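Local coordinates for protein polyhedrin (Simulium ubiquitum cypovirus, PDB 5A9A) that forms the polyhedra of a cypovirus, intracellular protein microcrystals that occlude and, as in related insect viruses, probably protect the virus particles, at residues A[32-37]-A[112-117]; A[206-211]-A[215-220]. All blocks are in the same frame, centred on the assembly; numbering follows the deposited sequence.

In the fold
Both segments of contact 1 precede those of contact 2 in the sequence, and their centres lie about 20 Å apart. Each has a strand in the same six-stranded antiparallel sheet. In contact 1 the start of strand 34-41, an inner strand, meets the loop that leaves its neighbour, strand 105-111. In contact 2 strand 201-208, the last strand on one side of that sheet within the chain, meets helix 211-221, which follows it. Strand 47-54 lies between 34-41 and 201-208. The two sites touch through Arg35 NH2 and Tyr217 OH, 4.1 Å apart, and both pack against a second subunit of the three-chain assembly, contact 1 near one end of strand 47-54 and contact 2 toward the other.

Contact 1: A[32-37]-A[112-117]; sequences AIKRVA and GNICWE
Lys34 reaches out from the first residue of strand 34-41 and runs beside Asn113, the two side chains pointing the same way. Its CB points toward the loop 112-117. The next carbon, CG, lies anti to its own carbonyl carbon (chi1 -72°) and passes Ile114 CG1 at 4.1 Å, the isoleucine sliding by in the opposite direction; Lys34 CG is also 4.4 Å from Gly112 CA. A bend at chi2 (74°) then turns the chain along the loop, and the extended remainder brings Lys34 CE to 3.6 Å from Asn113 O. At the tip, Lys34 NZ gives a 2.7 Å hydrogen bond to Ala32 O, tilted 33° from the carbonyl plane, and another to Pro55 O. A water 2.6 Å from Lys34 NZ accepts from it and links it to Asn113 ND2, so the buried ammonium is gripped by three oxygens. Asn113 OD1 is hydrogen-bonded to Arg178 NH1. A second water bridges the backbones, donating to Ile33 O and accepting from Asn113 N. Gly112 adopts backbone angles at which a CB would press on the preceding carbonyl oxygen, and the loop then folds into an inverse gamma turn centred on Asn113. This is the end of an antiparallel strand pairing, 34-41 beside 105-111, where regular pairing gives way to a water-bridged loop within the polyhedrin sheet.

Contact 2: A[206-211]-A[215-220]; sequences LYLDNE and IDYMQA
Glu211 O accepts the backbone N-H of Ile215 at 2.8 Å, in a nearly straight bond (N-H...O angle 166°) of the first turn of helix 211-221. The same carbonyl oxygen is close to the isoleucine side chain: Ile215 CG1, lying beside its own backbone N (chi1 -66°), comes within 3.1 Å of Glu211 O. Farther out, the aliphatic part of the glutamate meets that branch, with Glu211 CG 4.1 Å from Ile215 CG1. Glu211 OE2 is hydrogen-bonded to Tyr225 OH and OE1 to Ser228 OG. Asn210 OD1, at the N-cap, accepts a hydrogen bond from Asp213 N.

Two leucines from the strand meet Tyr217, each crossing it at about a right angle. Leu206 CD1 touches the far end of the ring, 3.6 Å from Tyr217 CE1 and close to the hydroxyl, while Leu208 CD2 lies 3.9 Å from Tyr217 CB, nearer the helix backbone. Alternate strand residues thus pack along the length of one tyrosine. A two-residue turn, Asp209 and Asn210, joins strand 201-208 to helix 211-221, which folds back so that Tyr217 also touches Leu49 of strand 47-54; Ile215 rests on strands 225-226 and 232-234, and Arg88 of the second subunit packs against Leu208 and Tyr217.

Contact 1: A[32-37]-A[112-117]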
loop_
_atom_site.group_PDB
_atom_site.type_symbol
_atom_site.label_atom_id
_atom_site.label_comp_id
_atom_site.label_asym_id
_atom_site.label_seq_id
_atom_site.Cartn_x
_atom_site.Cartn_y
_atom_site.Cartn_z
ATOM N N ALA A 32 -4.042 15.787 13.705
ATOM C CA ALA A 32 -2.842 16.509 13.305
ATOM C C ALA A 32 -1.891 15.510 12.656
ATOM O O ALA A 32 -1.953 14.314 12.937
ATOM C CB ALA A 32 -2.186 17.170 14.501
ATOM N N ILE A 33 -1.018 15.998 11.785
ATOM C CA ILE A 33 -0.087 15.128 11.079
ATOM C C ILE A 33 1.070 14.685 11.968
ATOM O O ILE A 33 1.572 15.452 12.788
ATOM C CB ILE A 33 0.483 15.827 9.826
ATOM C CG1 ILE A 33 -0.572 15.875 8.716
ATOM C CG2 ILE A 33 1.736 15.115 9.333
ATOM C CD1 ILE A 33 -0.973 14.511 8.189
ATOM N N LYS A 34 1.478 13.431 11.799
ATOM C CA LYS A 34 2.711 12.925 12.391
ATOM C C LYS A 34 3.706 12.737 11.259
ATOM O O LYS A 34 3.306 12.433 10.135
ATOM C CB LYS A 34 2.475 11.594 13.111
ATOM C CG LYS A 34 1.697 11.712 14.422
ATOM C CD LYS A 34 0.222 11.981 14.173
ATOM C CE LYS A 34 -0.514 12.316 15.461
ATOM N NZ LYS A 34 -1.904 12.768 15.188
ATOM N N ARG A 35 4.993 12.916 11.541
ATOM C CA ARG A 35 6.005 12.862 10.490
ATOM C C ARG A 35 7.238 12.061 10.909
ATOM O O ARG A 35 7.840 12.312 11.954
ATOM C CB ARG A 35 6.398 14.280 10.064
ATOM C CG ARG A 35 7.184 14.341 8.760
ATOM C CD ARG A 35 7.145 15.734 8.146
ATOM N NE ARG A 35 7.784 15.769 6.832
ATOM C CZ ARG A 35 8.062 16.883 6.159
ATOM N NH1 ARG A 35 7.770 18.071 6.675
ATOM N NH2 ARG A 35 8.643 16.811 4.969
ATOM N N VAL A 36 7.596 11.088 10.078
ATOM C CA VAL A 36 8.722 10.206 10.351
ATOM C C VAL A 36 9.691 10.211 9.177
ATOM O O VAL A 36 9.284 10.067 8.020
ATOM C CB VAL A 36 8.248 8.754 10.582
ATOM C CG1 VAL A 36 9.423 7.782 10.524
ATOM C CG2 VAL A 36 7.517 8.635 11.908
ATOM N N ALA A 37 10.974 10.387 9.474
ATOM C CA ALA A 37 12.008 10.267 8.452
ATOM C C ALA A 37 12.852 9.021 8.698
ATOM O O ALA A 37 13.509 8.901 9.737
ATOM C CB ALA A 37 12.889 11.508 8.436
ATOM N N GLY A 112 5.922 14.131 16.396
ATOM C CA GLY A 112 4.504 14.389 16.536
ATOM C C GLY A 112 3.915 13.803 17.805
ATOM O O GLY A 112 4.630 13.307 18.679
ATOM N N ASN A 113 2.592 13.868 17.893
ATOM C CA ASN A 113 1.851 13.363 19.036
ATOM C C ASN A 113 1.760 11.841 18.976
ATOM O O ASN A 113 0.717 11.283 18.632
ATOM C CB ASN A 113 0.454 13.982 19.033
ATOM C CG ASN A 113 -0.356 13.608 20.247
ATOM O OD1 ASN A 113 0.191 13.340 21.319
ATOM N ND2 ASN A 113 -1.676 13.598 20.093
ATOM N N ILE A 114 2.865 11.180 19.314
ATOM C CA ILE A 114 2.998 9.739 19.137
ATOM C C ILE A 114 2.920 8.985 20.464
ATOM O O ILE A 114 3.516 9.394 21.463
ATOM C CB ILE A 114 4.338 9.410 18.443
ATOM C CG1 ILE A 114 4.325 9.956 17.013
ATOM C CG2 ILE A 114 4.598 7.909 18.445
ATOM C CD1 ILE A 114 5.683 9.987 16.345
ATOM N N CYS A 115 2.174 7.882 20.468
ATOM C CA CYS A 115 2.085 7.022 21.642
ATOM C C CYS A 115 3.349 6.178 21.732
ATOM O O CYS A 115 3.406 5.065 21.206
ATOM C CB CYS A 115 0.857 6.115 21.557
ATOM S SG CYS A 115 0.597 5.089 23.027
ATOM N N TRP A 116 4.360 6.716 22.406
ATOM C CA TRP A 116 5.681 6.106 22.426
ATOM C C TRP A 116 5.649 4.701 23.010
ATOM O O TRP A 116 6.433 3.840 22.616
ATOM C CB TRP A 116 6.647 7.004 23.200
ATOM C CG TRP A 116 6.789 8.342 22.556
ATOM C CD1 TRP A 116 6.328 9.538 23.025
ATOM C CD2 TRP A 116 7.413 8.615 21.297
ATOM N NE1 TRP A 116 6.637 10.541 22.138
ATOM C CE2 TRP A 116 7.302 10.000 21.068
ATOM C CE3 TRP A 116 8.059 7.821 20.343
ATOM C CZ2 TRP A 116 7.822 10.614 19.926
ATOM C CZ3 TRP A 116 8.565 8.427 19.205
ATOM C CH2 TRP A 116 8.447 9.813 19.007
ATOM N N GLU A 117 4.730 4.474 23.941
ATOM C CA GLU A 117 4.534 3.154 24.529
ATOM C C GLU A 117 4.198 2.099 23.471
ATOM O O GLU A 117 4.565 0.932 23.609
ATOM C CB GLU A 117 3.419 3.221 25.575
ATOM C CG GLU A 117 2.677 1.917 25.799
ATOM C CD GLU A 117 1.544 2.065 26.797
ATOM O OE1 GLU A 117 1.208 3.215 27.155
ATOM O OE2 GLU A 117 0.983 1.032 27.219
HETATM O O HOH W 1 1.398 15.087 15.495
HETATM O O HOH W 2 -2.372 14.474 17.124
#

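Contact 2: A[206-211]-A[215-220]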
loop_
_atom_site.group_PDB
_atom_site.type_symbol
_atom_site.label_atom_id
_atom_site.label_comp_id
_atom_site.label_asym_id
_atom_site.label_seq_id
_atom_site.Cartn_x
_atom_site.Cartn_y
_atom_site.Cartn_z
ATOM N N LEU A 206 14.866 10.550 -0.954
ATOM C CA LEU A 206 15.759 11.651 -1.302
ATOM C C LEU A 206 17.203 11.243 -1.077
ATOM O O LEU A 206 17.507 10.490 -0.153
ATOM C CB LEU A 206 15.447 12.886 -0.460
ATOM C CG LEU A 206 14.122 13.594 -0.751
ATOM C CD1 LEU A 206 13.796 14.576 0.362
ATOM C CD2 LEU A 206 14.179 14.298 -2.098
ATOM N N TYR A 207 18.093 11.748 -1.924
ATOM C CA TYR A 207 19.511 11.452 -1.802
ATOM C C TYR A 207 20.277 12.685 -1.344
ATOM O O TYR A 207 20.280 13.716 -2.017
ATOM C CB TYR A 207 20.054 10.923 -3.130
ATOM C CG TYR A 207 19.440 9.601 -3.518
ATOM C CD1 TYR A 207 18.254 9.550 -4.240
ATOM C CD2 TYR A 207 20.033 8.402 -3.147
ATOM C CE1 TYR A 207 17.679 8.340 -4.586
ATOM C CE2 TYR A 207 19.468 7.190 -3.487
ATOM C CZ TYR A 207 18.292 7.163 -4.209
ATOM O OH TYR A 207 17.731 5.954 -4.549
ATOM N N LEU A 208 20.912 12.569 -0.183
ATOM C CA LEU A 208 21.652 13.673 0.414
ATOM C C LEU A 208 23.129 13.295 0.517
ATOM O O LEU A 208 23.475 12.256 1.081
ATOM C CB LEU A 208 21.079 14.015 1.795
ATOM C CG LEU A 208 19.595 14.407 1.845
ATOM C CD1 LEU A 208 18.690 13.184 1.929
ATOM C CD2 LEU A 208 19.321 15.333 3.022
ATOM N N ASP A 209 23.995 14.143 -0.030
ATOM C CA ASP A 209 25.413 13.815 -0.178
ATOM C C ASP A 209 26.151 13.621 1.145
ATOM O O ASP A 209 26.952 12.696 1.288
ATOM C CB ASP A 209 26.132 14.905 -0.973
ATOM C CG ASP A 209 25.747 14.917 -2.437
ATOM O OD1 ASP A 209 25.059 13.977 -2.887
ATOM O OD2 ASP A 209 26.150 15.866 -3.138
ATOM N N ASN A 210 25.890 14.502 2.106
ATOM C CA ASN A 210 26.679 14.542 3.331
ATOM C C ASN A 210 25.843 14.977 4.529
ATOM O O ASN A 210 24.680 15.348 4.381
ATOM C CB ASN A 210 27.864 15.490 3.149
ATOM C CG ASN A 210 27.428 16.915 2.885
ATOM O OD1 ASN A 210 27.074 17.644 3.810
ATOM N ND2 ASN A 210 27.448 17.319 1.617
ATOM N N GLU A 211 26.436 14.940 5.717
ATOM C CA GLU A 211 25.671 15.198 6.936
ATOM C C GLU A 211 25.307 16.671 7.101
ATOM O O GLU A 211 24.326 16.997 7.766
ATOM C CB GLU A 211 26.417 14.703 8.176
ATOM C CG GLU A 211 25.562 14.782 9.432
ATOM C CD GLU A 211 26.211 14.137 10.643
ATOM O OE1 GLU A 211 27.454 14.034 10.678
ATOM O OE2 GLU A 211 25.467 13.732 11.560
ATOM N N ILE A 215 21.614 17.737 8.009
ATOM C CA ILE A 215 21.255 18.590 9.138
ATOM C C ILE A 215 20.392 19.744 8.647
ATOM O O ILE A 215 19.396 20.104 9.275
ATOM C CB ILE A 215 22.498 19.159 9.849
ATOM C CG1 ILE A 215 23.303 18.037 10.507
ATOM C CG2 ILE A 215 22.088 20.169 10.904
ATOM C CD1 ILE A 215 24.640 18.493 11.065
ATOM N N ASP A 216 20.783 20.318 7.515
ATOM C CA ASP A 216 20.035 21.414 6.907
ATOM C C ASP A 216 18.591 20.998 6.605
ATOM O O ASP A 216 17.648 21.741 6.887
ATOM C CB ASP A 216 20.740 21.876 5.627
ATOM C CG ASP A 216 20.159 23.157 5.064
ATOM O OD1 ASP A 216 19.159 23.085 4.321
ATOM O OD2 ASP A 216 20.712 24.240 5.354
ATOM N N TYR A 217 18.424 19.806 6.036
ATOM C CA TYR A 217 17.095 19.284 5.712
ATOM C C TYR A 217 16.246 19.107 6.969
ATOM O O TYR A 217 15.094 19.534 7.022
ATOM C CB TYR A 217 17.218 17.943 4.985
ATOM C CG TYR A 217 15.892 17.311 4.600
ATOM C CD1 TYR A 217 15.287 17.604 3.383
ATOM C CD2 TYR A 217 15.258 16.406 5.444
ATOM C CE1 TYR A 217 14.083 17.024 3.023
ATOM C CE2 TYR A 217 14.053 15.823 5.094
ATOM C CZ TYR A 217 13.471 16.134 3.883
ATOM O OH TYR A 217 12.273 15.556 3.526
ATOM N N MET A 218 16.823 18.471 7.981
ATOM C CA MET A 218 16.090 18.184 9.207
ATOM C C MET A 218 15.666 19.481 9.900
ATOM O O MET A 218 14.565 19.581 10.441
ATOM C CB MET A 218 16.937 17.314 10.138
ATOM C CG MET A 218 17.323 15.970 9.524
ATOM S SD MET A 218 15.896 14.967 9.043
ATOM C CE MET A 218 15.304 14.434 10.653
ATOM N N GLN A 219 16.541 20.477 9.870
ATOM C CA GLN A 219 16.230 21.778 10.448
ATOM C C GLN A 219 15.199 22.541 9.612
ATOM O O GLN A 219 14.362 23.264 10.156
ATOM C CB GLN A 219 17.511 22.599 10.629
ATOM C CG GLN A 219 18.429 22.016 11.696
ATOM C CD GLN A 219 19.666 22.850 11.956
ATOM O OE1 GLN A 219 20.170 23.536 11.068
ATOM N NE2 GLN A 219 20.166 22.789 13.186
ATOM N N ALA A 220 15.253 22.373 8.294
ATOM C CA ALA A 220 14.280 23.001 7.408
ATOM C C ALA A 220 12.882 22.415 7.609
ATOM O O ALA A 220 11.891 23.147 7.622
ATOM C CB ALA A 220 14.707 22.847 5.956
#